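Local coordinates for protein transcription termination factor NusA (Planctomyces limnophilus, PDB 4MTN) that probably takes part in both transcription termination and antitermination, binding the core RNA polymerase and the nascent RNA, at residues Pro59-Asn64 and Asp71-Ile76; Arg152-Val157 and Arg180-Leu185; Arg234-Glu239 and Glu243-Val248. All blocks are in the same frame, centred on the assembly; numbering follows the deposited sequence.

Contact 1 (Pro59-Asn64 and Asp71-Ile76)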
ATOM      1  N   PRO A  59      -2.648  15.098  43.839  1.00 92.46           N
ATOM      2  CA  PRO A  59      -2.449  13.713  43.393  1.00 90.16           C
ATOM      3  C   PRO A  59      -3.180  12.689  44.261  1.00 93.04           C
ATOM      4  O   PRO A  59      -3.112  12.753  45.488  1.00 91.64           O
ATOM      5  CB  PRO A  59      -0.929  13.522  43.502  1.00 88.13           C
ATOM      6  CG  PRO A  59      -0.361  14.907  43.550  1.00 88.32           C
ATOM      7  CD  PRO A  59      -1.386  15.718  44.271  1.00 91.64           C
HETATM    8  N   MSE A  60      -3.864  11.750  43.615  1.00 96.95           N
HETATM    9  CA  MSE A  60      -4.552  10.670  44.313  1.00 97.49           C
HETATM   10  C   MSE A  60      -3.855   9.347  44.018  1.00 93.19           C
HETATM   11  O   MSE A  60      -3.927   8.840  42.900  1.00 90.54           O
HETATM   12  CB  MSE A  60      -6.021  10.607  43.887  1.00 99.30           C
HETATM   13  CG  MSE A  60      -6.893   9.689  44.727  1.00101.19           C
HETATM   14 SE   MSE A  60      -7.542  10.556  46.346  1.00222.13          SE
HETATM   15  CE  MSE A  60      -8.885   9.244  46.877  1.00158.11           C
ATOM     16  N   VAL A  61      -3.188   8.787  45.021  1.00 92.17           N
ATOM     17  CA  VAL A  61      -2.416   7.563  44.825  1.00 92.39           C
ATOM     18  C   VAL A  61      -2.964   6.408  45.658  1.00 93.41           C
ATOM     19  O   VAL A  61      -2.979   6.468  46.887  1.00 94.85           O
ATOM     20  CB  VAL A  61      -0.932   7.774  45.177  1.00 91.91           C
ATOM     21  CG1 VAL A  61      -0.135   6.511  44.887  1.00 91.54           C
ATOM     22  CG2 VAL A  61      -0.365   8.954  44.403  1.00 90.58           C
ATOM     23  N   LYS A  62      -3.409   5.355  44.977  1.00 94.28           N
ATOM     24  CA  LYS A  62      -3.976   4.193  45.652  1.00 99.70           C
ATOM     25  C   LYS A  62      -3.141   2.934  45.442  1.00 98.21           C
ATOM     26  O   LYS A  62      -2.656   2.672  44.342  1.00 95.79           O
ATOM     27  CB  LYS A  62      -5.408   3.940  45.172  1.00105.35           C
ATOM     28  CG  LYS A  62      -6.413   4.999  45.588  1.00108.53           C
ATOM     29  CD  LYS A  62      -7.836   4.512  45.362  1.00114.15           C
ATOM     30  CE  LYS A  62      -8.853   5.605  45.648  1.00117.86           C
ATOM     31  NZ  LYS A  62      -8.772   6.711  44.655  1.00116.28           N
ATOM     32  N   THR A  63      -2.984   2.158  46.509  1.00100.53           N
ATOM     33  CA  THR A  63      -2.330   0.858  46.429  1.00101.85           C
ATOM     34  C   THR A  63      -3.319  -0.237  46.813  1.00107.88           C
ATOM     35  O   THR A  63      -3.774  -0.298  47.956  1.00112.67           O
ATOM     36  CB  THR A  63      -1.092   0.779  47.342  1.00 98.88           C
ATOM     37  OG1 THR A  63      -1.460   1.120  48.685  1.00 97.98           O
ATOM     38  CG2 THR A  63      -0.013   1.738  46.858  1.00 95.70           C
ATOM     39  N   ASN A  64      -3.648  -1.091  45.844  1.00110.17           N
ATOM     40  CA  ASN A  64      -4.663  -2.130  46.011  1.00113.91           C
ATOM     41  C   ASN A  64      -6.011  -1.552  46.434  1.00115.82           C
ATOM     42  O   ASN A  64      -6.739  -2.158  47.221  1.00121.06           O
ATOM     43  CB  ASN A  64      -4.204  -3.184  47.024  1.00119.37           C
ATOM     44  CG  ASN A  64      -3.039  -4.011  46.516  1.00123.09           C
ATOM     45  OD1 ASN A  64      -2.884  -4.214  45.312  1.00123.00           O
ATOM     46  ND2 ASN A  64      -2.215  -4.498  47.436  1.00126.63           N
ATOM     47  N   ASP A  71       2.627  11.038  54.637  1.00119.64           N
ATOM     48  CA  ASP A  71       4.070  10.987  54.832  1.00120.54           C
ATOM     49  C   ASP A  71       4.786  10.458  53.594  1.00120.05           C
ATOM     50  O   ASP A  71       5.544  11.181  52.947  1.00120.64           O
ATOM     51  CB  ASP A  71       4.409  10.117  56.043  1.00121.84           C
ATOM     52  CG  ASP A  71       3.598  10.488  57.268  1.00123.67           C
ATOM     53  OD1 ASP A  71       4.084  11.305  58.079  1.00124.92           O
ATOM     54  OD2 ASP A  71       2.474   9.964  57.419  1.00123.99           O
ATOM     55  N   GLU A  72       4.537   9.192  53.270  1.00118.34           N
ATOM     56  CA  GLU A  72       5.183   8.542  52.135  1.00115.23           C
ATOM     57  C   GLU A  72       4.778   9.171  50.804  1.00110.01           C
ATOM     58  O   GLU A  72       5.536   9.126  49.835  1.00107.98           O
ATOM     59  CB  GLU A  72       4.859   7.045  52.128  1.00118.07           C
ATOM     60  CG  GLU A  72       3.375   6.728  52.202  1.00121.34           C
ATOM     61  CD  GLU A  72       3.102   5.240  52.296  1.00124.42           C
ATOM     62  OE1 GLU A  72       4.073   4.455  52.278  1.00125.00           O
ATOM     63  OE2 GLU A  72       1.917   4.857  52.389  1.00125.62           O
ATOM     64  N   LEU A  73       3.585   9.755  50.760  1.00107.23           N
ATOM     65  CA  LEU A  73       3.123  10.450  49.565  1.00102.71           C
ATOM     66  C   LEU A  73       3.941  11.717  49.343  1.00104.85           C
ATOM     67  O   LEU A  73       4.219  12.098  48.205  1.00102.48           O
ATOM     68  CB  LEU A  73       1.634  10.789  49.675  1.00 97.53           C
ATOM     69  CG  LEU A  73       1.015  11.611  48.542  1.00 89.36           C
ATOM     70  CD1 LEU A  73       1.215  10.926  47.198  1.00 85.90           C
ATOM     71  CD2 LEU A  73      -0.462  11.858  48.806  1.00 88.52           C
ATOM     72  N   GLY A  74       4.327  12.362  50.439  1.00110.19           N
ATOM     73  CA  GLY A  74       5.159  13.548  50.375  1.00112.70           C
ATOM     74  C   GLY A  74       6.541  13.240  49.832  1.00110.12           C
ATOM     75  O   GLY A  74       7.124  14.041  49.103  1.00106.70           O
ATOM     76  N   ASP A  75       7.063  12.069  50.189  1.00105.36           N
ATOM     77  CA  ASP A  75       8.368  11.631  49.708  1.00103.44           C
ATOM     78  C   ASP A  75       8.342  11.378  48.205  1.00 97.32           C
ATOM     79  O   ASP A  75       9.305  11.675  47.501  1.00 94.87           O
ATOM     80  CB  ASP A  75       8.821  10.367  50.444  1.00105.64           C
ATOM     81  CG  ASP A  75       9.123  10.620  51.909  1.00108.63           C
ATOM     82  OD1 ASP A  75      10.241  11.084  52.216  1.00110.63           O
ATOM     83  OD2 ASP A  75       8.246  10.347  52.754  1.00109.69           O
ATOM     84  N   ILE A  76       7.233  10.828  47.721  1.00 96.96           N
ATOM     85  CA  ILE A  76       7.071  10.538  46.299  1.00 96.64           C
ATOM     86  C   ILE A  76       6.990  11.819  45.472  1.00100.70           C
ATOM     87  O   ILE A  76       7.657  11.949  44.444  1.00 99.17           O
ATOM     88  CB  ILE A  76       5.809   9.688  46.038  1.00 90.52           C
ATOM     89  CG1 ILE A  76       5.937   8.321  46.714  1.00 89.51           C
ATOM     90  CG2 ILE A  76       5.573   9.520  44.546  1.00 87.15           C
ATOM     91  CD1 ILE A  76       4.755   7.409  46.471  1.00 87.67           C
TER
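V61 and L73 mark the nearest backbone approach, their CA atoms 7.8 Å apart, where strand 59-63 passes helix 70-78. No hydrogen bond joins the two segments: the strand is tied to its sheet, and the helix keeps its own bonds, such as I76 N to E72 O. What links them is apolar contact. CG2 of V61 meets CD1 of L73 at 3.8 Å, methyl against methyl, the two side chains running obliquely to one another. In L73 the CG lies opposite the backbone N (chi1 176°), which carries both methyls out from the helix; CD2 comes within 4.3 Å of the carbonyl O of P59, so the proline contributes through its backbone carbonyl. V61 holds CG2 beside its own backbone N, with CG1 turned to the carbonyl side. This is a small antiparallel sheet in the N-terminal domain of NusA, with helices 23-42 and 70-78 both packed on the V61 side. Strand 59-63 runs through its middle, flanked by 48-52 and 66-67. I68, in the turn leading into the helix, touches both V61 and L73, while helix 23-42 closes the core by way of I34 on V61 and A37 on I76.

Contact 2 (Arg152-Val157 and Arg180-Leu185)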
ATOM      1  N   ARG A 152       3.416  24.641   1.185  1.00 72.66           N
ATOM      2  CA  ARG A 152       2.251  23.800   1.424  1.00 71.18           C
ATOM      3  C   ARG A 152       2.334  22.501   0.632  1.00 64.17           C
ATOM      4  O   ARG A 152       2.674  22.501  -0.550  1.00 67.53           O
ATOM      5  CB  ARG A 152       0.966  24.551   1.069  1.00 83.21           C
ATOM      6  CG  ARG A 152       0.674  25.743   1.967  1.00 95.31           C
ATOM      7  CD  ARG A 152       0.367  25.299   3.389  1.00103.02           C
ATOM      8  NE  ARG A 152      -0.869  24.525   3.463  1.00107.42           N
ATOM      9  CZ  ARG A 152      -1.333  23.962   4.575  1.00110.31           C
ATOM     10  NH1 ARG A 152      -0.662  24.082   5.713  1.00111.58           N
ATOM     11  NH2 ARG A 152      -2.468  23.277   4.550  1.00110.20           N
ATOM     12  N   ILE A 153       2.023  21.397   1.299  1.00 57.59           N
ATOM     13  CA  ILE A 153       2.041  20.083   0.673  1.00 52.72           C
ATOM     14  C   ILE A 153       1.002  19.196   1.350  1.00 47.54           C
ATOM     15  O   ILE A 153       0.712  19.367   2.535  1.00 46.19           O
ATOM     16  CB  ILE A 153       3.446  19.434   0.760  1.00 52.88           C
ATOM     17  CG1 ILE A 153       3.506  18.132  -0.043  1.00 51.07           C
ATOM     18  CG2 ILE A 153       3.843  19.199   2.210  1.00 53.42           C
ATOM     19  CD1 ILE A 153       4.842  17.422   0.047  1.00 41.32           C
ATOM     20  N   ARG A 154       0.421  18.269   0.596  1.00 41.45           N
ATOM     21  CA  ARG A 154      -0.515  17.316   1.179  1.00 43.48           C
ATOM     22  C   ARG A 154      -0.321  15.913   0.613  1.00 45.29           C
ATOM     23  O   ARG A 154       0.113  15.739  -0.526  1.00 46.00           O
ATOM     24  CB  ARG A 154      -1.958  17.780   0.971  1.00 47.43           C
ATOM     25  CG  ARG A 154      -2.375  17.968  -0.474  1.00 45.55           C
ATOM     26  CD  ARG A 154      -3.825  18.417  -0.549  1.00 45.59           C
ATOM     27  NE  ARG A 154      -4.279  18.610  -1.922  1.00 53.95           N
ATOM     28  CZ  ARG A 154      -5.544  18.827  -2.264  1.00 56.71           C
ATOM     29  NH1 ARG A 154      -6.486  18.874  -1.332  1.00 57.69           N
ATOM     30  NH2 ARG A 154      -5.871  18.993  -3.538  1.00 59.28           N
ATOM     31  N   ALA A 155      -0.642  14.916   1.432  1.00 46.75           N
ATOM     32  CA  ALA A 155      -0.503  13.517   1.054  1.00 43.11           C
ATOM     33  C   ALA A 155      -1.367  12.646   1.960  1.00 42.59           C
ATOM     34  O   ALA A 155      -2.044  13.152   2.854  1.00 43.01           O
ATOM     35  CB  ALA A 155       0.953  13.085   1.129  1.00 44.59           C
ATOM     36  N   VAL A 156      -1.339  11.338   1.729  1.00 38.91           N
ATOM     37  CA  VAL A 156      -2.105  10.410   2.552  1.00 41.12           C
ATOM     38  C   VAL A 156      -1.196   9.723   3.560  1.00 46.06           C
ATOM     39  O   VAL A 156      -0.016   9.494   3.290  1.00 48.99           O
ATOM     40  CB  VAL A 156      -2.832   9.345   1.704  1.00 40.59           C
ATOM     41  CG1 VAL A 156      -3.894   9.997   0.834  1.00 44.78           C
ATOM     42  CG2 VAL A 156      -1.845   8.556   0.858  1.00 30.42           C
ATOM     43  N   VAL A 157      -1.741   9.408   4.729  1.00 41.50           N
ATOM     44  CA  VAL A 157      -0.956   8.741   5.755  1.00 38.96           C
ATOM     45  C   VAL A 157      -0.828   7.269   5.403  1.00 39.00           C
ATOM     46  O   VAL A 157      -1.827   6.555   5.320  1.00 39.59           O
ATOM     47  CB  VAL A 157      -1.594   8.885   7.148  1.00 41.59           C
ATOM     48  CG1 VAL A 157      -0.810   8.086   8.176  1.00 43.78           C
ATOM     49  CG2 VAL A 157      -1.672  10.351   7.547  1.00 31.91           C
ATOM     50  N   ARG A 180      -7.524   8.329  -5.048  1.00 42.94           N
ATOM     51  CA  ARG A 180      -8.892   8.050  -4.627  1.00 41.97           C
ATOM     52  C   ARG A 180      -9.467   9.203  -3.810  1.00 42.01           C
ATOM     53  O   ARG A 180     -10.616   9.596  -4.002  1.00 46.37           O
ATOM     54  CB  ARG A 180      -8.944   6.751  -3.820  1.00 41.02           C
ATOM     55  CG  ARG A 180     -10.337   6.338  -3.389  1.00 44.99           C
ATOM     56  CD  ARG A 180     -10.303   5.078  -2.536  1.00 46.65           C
ATOM     57  NE  ARG A 180      -9.989   3.883  -3.314  1.00 50.16           N
ATOM     58  CZ  ARG A 180     -10.904   3.059  -3.817  1.00 51.38           C
ATOM     59  NH1 ARG A 180     -12.193   3.303  -3.624  1.00 47.56           N
ATOM     60  NH2 ARG A 180     -10.531   1.993  -4.512  1.00 53.04           N
ATOM     61  N   ARG A 181      -8.659   9.748  -2.907  1.00 42.11           N
ATOM     62  CA  ARG A 181      -9.084  10.871  -2.078  1.00 41.50           C
ATOM     63  C   ARG A 181      -9.302  12.127  -2.914  1.00 41.99           C
ATOM     64  O   ARG A 181     -10.317  12.808  -2.773  1.00 44.32           O
ATOM     65  CB  ARG A 181      -8.054  11.157  -0.983  1.00 39.07           C
ATOM     66  CG  ARG A 181      -7.853  10.041   0.031  1.00 41.10           C
ATOM     67  CD  ARG A 181      -9.043   9.885   0.963  1.00 29.55           C
ATOM     68  NE  ARG A 181     -10.028   8.940   0.449  1.00 41.21           N
ATOM     69  CZ  ARG A 181      -9.963   7.624   0.624  1.00 42.54           C
ATOM     70  NH1 ARG A 181      -8.954   7.090   1.297  1.00 30.02           N
ATOM     71  NH2 ARG A 181     -10.910   6.840   0.124  1.00 38.73           N
ATOM     72  N   LEU A 182      -8.339  12.429  -3.780  1.00 40.04           N
ATOM     73  CA  LEU A 182      -8.394  13.625  -4.613  1.00 38.45           C
ATOM     74  C   LEU A 182      -9.602  13.615  -5.544  1.00 37.42           C
ATOM     75  O   LEU A 182     -10.204  14.658  -5.805  1.00 37.80           O
ATOM     76  CB  LEU A 182      -7.108  13.766  -5.427  1.00 40.69           C
ATOM     77  CG  LEU A 182      -5.858  14.152  -4.636  1.00 43.34           C
ATOM     78  CD1 LEU A 182      -4.625  14.080  -5.520  1.00 36.07           C
ATOM     79  CD2 LEU A 182      -6.015  15.540  -4.037  1.00 38.08           C
ATOM     80  N   LEU A 183      -9.952  12.434  -6.041  1.00 36.10           N
ATOM     81  CA  LEU A 183     -11.126  12.288  -6.893  1.00 37.23           C
ATOM     82  C   LEU A 183     -12.401  12.550  -6.101  1.00 40.82           C
ATOM     83  O   LEU A 183     -13.350  13.147  -6.614  1.00 47.55           O
ATOM     84  CB  LEU A 183     -11.166  10.894  -7.523  1.00 35.98           C
ATOM     85  CG  LEU A 183     -10.186  10.680  -8.681  1.00 35.06           C
ATOM     86  CD1 LEU A 183     -10.129   9.217  -9.092  1.00 30.93           C
ATOM     87  CD2 LEU A 183     -10.571  11.553  -9.864  1.00 36.05           C
ATOM     88  N   GLU A 184     -12.414  12.108  -4.848  1.00 36.83           N
ATOM     89  CA  GLU A 184     -13.557  12.322  -3.970  1.00 31.19           C
ATOM     90  C   GLU A 184     -13.765  13.808  -3.697  1.00 36.77           C
ATOM     91  O   GLU A 184     -14.895  14.271  -3.565  1.00 40.21           O
ATOM     92  CB  GLU A 184     -13.376  11.564  -2.653  1.00 31.15           C
ATOM     93  CG  GLU A 184     -13.482  10.052  -2.783  1.00 40.24           C
ATOM     94  CD  GLU A 184     -13.029   9.319  -1.533  1.00 45.32           C
ATOM     95  OE1 GLU A 184     -12.614   9.990  -0.564  1.00 43.24           O
ATOM     96  OE2 GLU A 184     -13.085   8.071  -1.521  1.00 47.72           O
ATOM     97  N   LEU A 185     -12.668  14.554  -3.620  1.00 33.10           N
ATOM     98  CA  LEU A 185     -12.738  15.989  -3.371  1.00 36.47           C
ATOM     99  C   LEU A 185     -13.185  16.765  -4.608  1.00 43.54           C
ATOM    100  O   LEU A 185     -14.011  17.671  -4.518  1.00 45.21           O
ATOM    101  CB  LEU A 185     -11.384  16.519  -2.895  1.00 33.81           C
ATOM    102  CG  LEU A 185     -10.934  16.150  -1.481  1.00 38.04           C
ATOM    103  CD1 LEU A 185      -9.564  16.742  -1.193  1.00 32.38           C
ATOM    104  CD2 LEU A 185     -11.952  16.620  -0.454  1.00 33.53           C
TER
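The guanidinium of R154 reaches from strand 152-162 to the leucines of helix 176-186. CD2 of L182 sits over one of its faces, toward the rim, 3.5 Å from NH2, and CD1 of L185 approaches NH1 obliquely at 3.7 Å. The arginine spans this gap because its chain is extended from CG to NE, with CG set between the backbone N and the carbonyl carbon (chi1 59°). Two residues along the strand, CG1 of V156 meets CG of R181 at 4.0 Å, the side chains crossing at about a right angle. Nothing polar is bonded across the contact. The R181 chain is bent at chi2 and chi3 and turns its guanidinium side-on to E184, one turn along, in a two-nitrogen salt bridge: NE binds OE1 at 3.0 Å and NH2 binds OE2, both near the guanidinium plane, though OE1 is met from above the carboxylate plane. NH1 of R181 is taken by the carbonyl O of G110. A leucine at R181 would probably leave the E184 carboxylate without its mate and the G110 carbonyl without this donor. Farther out, R154 NH2 has a long, weak ion pair with E239, and L182 also packs on I112 and V236. The axes of 152-157 and 180-185 approach to 10.1 Å, at 118° to each other. The S1 domain, of OB fold, thus meets a helix that packs on helix 231-239 of the first KH domain.

Contact 3 (Arg234-Glu239 and Glu243-Val248). With SO4 (sulfate ion), chain C.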
ATOM      1  N   ARG A 234      -8.759  16.196 -14.872  1.00 49.19           N
ATOM      2  CA  ARG A 234      -7.447  16.752 -15.186  1.00 51.27           C
ATOM      3  C   ARG A 234      -6.893  17.573 -14.025  1.00 52.17           C
ATOM      4  O   ARG A 234      -5.680  17.642 -13.835  1.00 58.81           O
ATOM      5  CB  ARG A 234      -7.509  17.611 -16.449  1.00 51.50           C
ATOM      6  CG  ARG A 234      -7.620  16.818 -17.740  1.00 56.82           C
ATOM      7  CD  ARG A 234      -7.358  17.704 -18.945  1.00 65.11           C
ATOM      8  NE  ARG A 234      -8.038  18.989 -18.821  1.00 70.79           N
ATOM      9  CZ  ARG A 234      -9.301  19.204 -19.175  1.00 76.46           C
ATOM     10  NH1 ARG A 234     -10.027  18.216 -19.681  1.00 75.81           N
ATOM     11  NH2 ARG A 234      -9.836  20.407 -19.021  1.00 79.91           N
ATOM     12  N   ASN A 235      -7.784  18.195 -13.257  1.00 49.31           N
ATOM     13  CA  ASN A 235      -7.378  18.953 -12.077  1.00 54.18           C
ATOM     14  C   ASN A 235      -6.651  18.066 -11.074  1.00 54.29           C
ATOM     15  O   ASN A 235      -5.644  18.466 -10.489  1.00 49.94           O
ATOM     16  CB  ASN A 235      -8.588  19.611 -11.410  1.00 60.25           C
ATOM     17  CG  ASN A 235      -9.072  20.840 -12.156  1.00 73.30           C
ATOM     18  OD1 ASN A 235      -8.312  21.477 -12.886  1.00 79.87           O
ATOM     19  ND2 ASN A 235     -10.343  21.183 -11.971  1.00 79.11           N
ATOM     20  N   VAL A 236      -7.169  16.857 -10.886  1.00 40.08           N
ATOM     21  CA  VAL A 236      -6.529  15.871 -10.025  1.00 40.10           C
ATOM     22  C   VAL A 236      -5.179  15.475 -10.613  1.00 50.72           C
ATOM     23  O   VAL A 236      -4.190  15.331  -9.891  1.00 49.96           O
ATOM     24  CB  VAL A 236      -7.415  14.619  -9.844  1.00 44.51           C
ATOM     25  CG1 VAL A 236      -6.677  13.541  -9.067  1.00 45.13           C
ATOM     26  CG2 VAL A 236      -8.715  14.986  -9.147  1.00 38.74           C
ATOM     27  N   GLY A 237      -5.143  15.320 -11.933  1.00 49.93           N
ATOM     28  CA  GLY A 237      -3.929  14.939 -12.630  1.00 48.34           C
ATOM     29  C   GLY A 237      -2.827  15.977 -12.535  1.00 51.30           C
ATOM     30  O   GLY A 237      -1.648  15.632 -12.458  1.00 57.65           O
ATOM     31  N   GLU A 238      -3.209  17.251 -12.542  1.00 52.77           N
ATOM     32  CA  GLU A 238      -2.237  18.334 -12.449  1.00 63.22           C
ATOM     33  C   GLU A 238      -1.691  18.456 -11.032  1.00 68.53           C
ATOM     34  O   GLU A 238      -0.562  18.899 -10.828  1.00 72.19           O
ATOM     35  CB  GLU A 238      -2.860  19.661 -12.891  1.00 71.33           C
ATOM     36  CG  GLU A 238      -3.255  19.698 -14.358  1.00 81.64           C
ATOM     37  CD  GLU A 238      -2.097  19.379 -15.287  1.00 92.80           C
ATOM     38  OE1 GLU A 238      -0.955  19.786 -14.985  1.00 95.34           O
ATOM     39  OE2 GLU A 238      -2.331  18.715 -16.320  1.00 99.07           O
ATOM     40  N   GLU A 239      -2.499  18.057 -10.056  1.00 71.51           N
ATOM     41  CA  GLU A 239      -2.064  18.033  -8.666  1.00 74.58           C
ATOM     42  C   GLU A 239      -1.048  16.916  -8.457  1.00 71.47           C
ATOM     43  O   GLU A 239      -0.256  16.947  -7.516  1.00 77.78           O
ATOM     44  CB  GLU A 239      -3.258  17.854  -7.726  1.00 82.52           C
ATOM     45  CG  GLU A 239      -4.196  19.051  -7.680  1.00 93.52           C
ATOM     46  CD  GLU A 239      -5.516  18.735  -7.000  1.00 99.91           C
ATOM     47  OE1 GLU A 239      -5.770  17.547  -6.713  1.00101.76           O
ATOM     48  OE2 GLU A 239      -6.301  19.676  -6.753  1.00100.80           O
ATOM     49  N   GLU A 243       0.052  13.502 -14.103  1.00 52.84           N
ATOM     50  CA  GLU A 243      -0.264  12.079 -14.161  1.00 51.97           C
ATOM     51  C   GLU A 243      -1.546  11.838 -14.957  1.00 51.84           C
ATOM     52  O   GLU A 243      -2.563  12.490 -14.723  1.00 47.32           O
ATOM     53  CB  GLU A 243      -0.392  11.510 -12.746  1.00 50.14           C
ATOM     54  CG  GLU A 243      -0.777  10.043 -12.680  1.00 49.95           C
ATOM     55  CD  GLU A 243      -0.667   9.479 -11.276  1.00 48.22           C
ATOM     56  OE1 GLU A 243      -0.067  10.147 -10.407  1.00 49.70           O
ATOM     57  OE2 GLU A 243      -1.180   8.366 -11.038  1.00 47.70           O
ATOM     58  N   ARG A 244      -1.489  10.905 -15.903  1.00 47.51           N
ATOM     59  CA  ARG A 244      -2.637  10.601 -16.752  1.00 44.75           C
ATOM     60  C   ARG A 244      -3.676   9.761 -16.019  1.00 49.45           C
ATOM     61  O   ARG A 244      -3.348   8.751 -15.400  1.00 50.65           O
ATOM     62  CB  ARG A 244      -2.185   9.881 -18.024  1.00 45.81           C
ATOM     63  CG  ARG A 244      -1.379  10.752 -18.975  1.00 57.93           C
ATOM     64  CD  ARG A 244      -2.138  12.022 -19.323  1.00 55.37           C
ATOM     65  NE  ARG A 244      -3.463  11.730 -19.859  1.00 58.38           N
ATOM     66  CZ  ARG A 244      -4.411  12.643 -20.046  1.00 62.96           C
ATOM     67  NH1 ARG A 244      -4.183  13.912 -19.738  1.00 63.08           N
ATOM     68  NH2 ARG A 244      -5.589  12.286 -20.539  1.00 64.36           N
ATOM     69  N   ILE A 245      -4.936  10.179 -16.099  1.00 43.06           N
ATOM     70  CA  ILE A 245      -6.011   9.487 -15.397  1.00 42.15           C
ATOM     71  C   ILE A 245      -7.085   8.972 -16.353  1.00 42.39           C
ATOM     72  O   ILE A 245      -7.750   9.752 -17.037  1.00 42.66           O
ATOM     73  CB  ILE A 245      -6.669  10.402 -14.349  1.00 41.78           C
ATOM     74  CG1 ILE A 245      -5.628  10.871 -13.330  1.00 46.36           C
ATOM     75  CG2 ILE A 245      -7.811   9.682 -13.653  1.00 42.22           C
ATOM     76  CD1 ILE A 245      -6.185  11.776 -12.259  1.00 51.41           C
ATOM     77  N   GLU A 246      -7.244   7.653 -16.394  1.00 42.42           N
ATOM     78  CA  GLU A 246      -8.267   7.024 -17.223  1.00 53.02           C
ATOM     79  C   GLU A 246      -9.408   6.493 -16.365  1.00 49.44           C
ATOM     80  O   GLU A 246      -9.203   5.630 -15.513  1.00 41.81           O
ATOM     81  CB  GLU A 246      -7.672   5.883 -18.050  1.00 57.16           C
ATOM     82  CG  GLU A 246      -6.436   6.252 -18.848  1.00 66.30           C
ATOM     83  CD  GLU A 246      -5.801   5.046 -19.513  1.00 75.79           C
ATOM     84  OE1 GLU A 246      -6.410   3.955 -19.473  1.00 78.33           O
ATOM     85  OE2 GLU A 246      -4.694   5.186 -20.072  1.00 79.81           O
ATOM     86  N   VAL A 247     -10.611   7.008 -16.590  1.00 49.65           N
ATOM     87  CA  VAL A 247     -11.783   6.530 -15.870  1.00 46.47           C
ATOM     88  C   VAL A 247     -12.601   5.594 -16.750  1.00 45.83           C
ATOM     89  O   VAL A 247     -13.074   5.988 -17.815  1.00 43.44           O
ATOM     90  CB  VAL A 247     -12.676   7.689 -15.394  1.00 41.27           C
ATOM     91  CG1 VAL A 247     -13.887   7.151 -14.652  1.00 41.10           C
ATOM     92  CG2 VAL A 247     -11.884   8.637 -14.512  1.00 40.54           C
ATOM     93  N   VAL A 248     -12.755   4.351 -16.305  1.00 45.44           N
ATOM     94  CA  VAL A 248     -13.536   3.374 -17.052  1.00 46.26           C
ATOM     95  C   VAL A 248     -14.695   2.835 -16.220  1.00 47.40           C
ATOM     96  O   VAL A 248     -14.841   3.177 -15.045  1.00 42.99           O
ATOM     97  CB  VAL A 248     -12.660   2.200 -17.523  1.00 47.02           C
ATOM     98  CG1 VAL A 248     -11.600   2.690 -18.498  1.00 48.30           C
ATOM     99  CG2 VAL A 248     -12.018   1.508 -16.332  1.00 43.63           C
TER
HETATM  100  S   SO4 C 502     -10.378  23.708 -18.744  0.50 77.30           S
HETATM  101  O1  SO4 C 502     -10.493  22.652 -19.745  0.50 75.92           O
HETATM  102  O2  SO4 C 502      -9.422  23.303 -17.719  0.50 73.40           O
HETATM  103  O3  SO4 C 502      -9.917  24.936 -19.383  0.50 78.59           O
HETATM  104  O4  SO4 C 502     -11.683  23.941 -18.132  0.50 76.43           O
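G237, I245 and E243 account for most of the surface buried between helix 231-239 and strand 244-249. At G237 the helix brings bare backbone to the turn: its CA lies 4.9 Å from that of E243, and its carbonyl O accepts a weak, bent hydrogen bond from E243 N (3.2 Å, 129° at the hydrogen). I245 points its side chain at the helix. Its CG1 lies beside the backbone N (chi1 -59°) and the chain then runs extended, bringing CD1 up against both G237 N and CG1 of V236, each 3.7 Å away; valine and isoleucine cross at about a right angle. E243 contributes its backbone and the base of its side chain; the carboxylate turns to the neighbouring hairpin, with a salt bridge to R202 on strand 195-203 and a hydrogen bond to G205 N in its turn. Near the start of the helix, R234 meets a sulfate, probably from the crystallisation liquor, at the edge of its guanidinium; NH2 gives O2 a weak hydrogen bond of 3.2 Å, but the ion's position is doubtful. NH1 binds the carbonyl of R229, in the GXXG loop before this helix. The short turn folds an edge strand back along the helix of a type II KH domain, with I245 resting on I233 and V210, strand 244-249 parallel to strand 207-214, and helix 176-186 packed against V236.

In the fold
The three contacts follow one another along the chain, each closing before the next opens. Contact 1 stands apart at one end of the elongated molecule, its centre about 50 Å from that of contact 2 and about 62 Å from that of contact 3, within the N-terminal domain. Contacts 2 and 3 are neighbours, centres about 13 Å apart. Contact 2 joins the sheet of the S1 domain to helix 176-186, which packs on helix 231-239: L182, already in contact 2, touches V236 and E239, and L183 touches V236. The S1 and first KH domains thus meet through continuous packing, consistent with a shared RNA-binding surface, while contact 1, in the domain that in relatives contacts RNA polymerase, lies far off, its nearest atoms about 35 Å from contact 2.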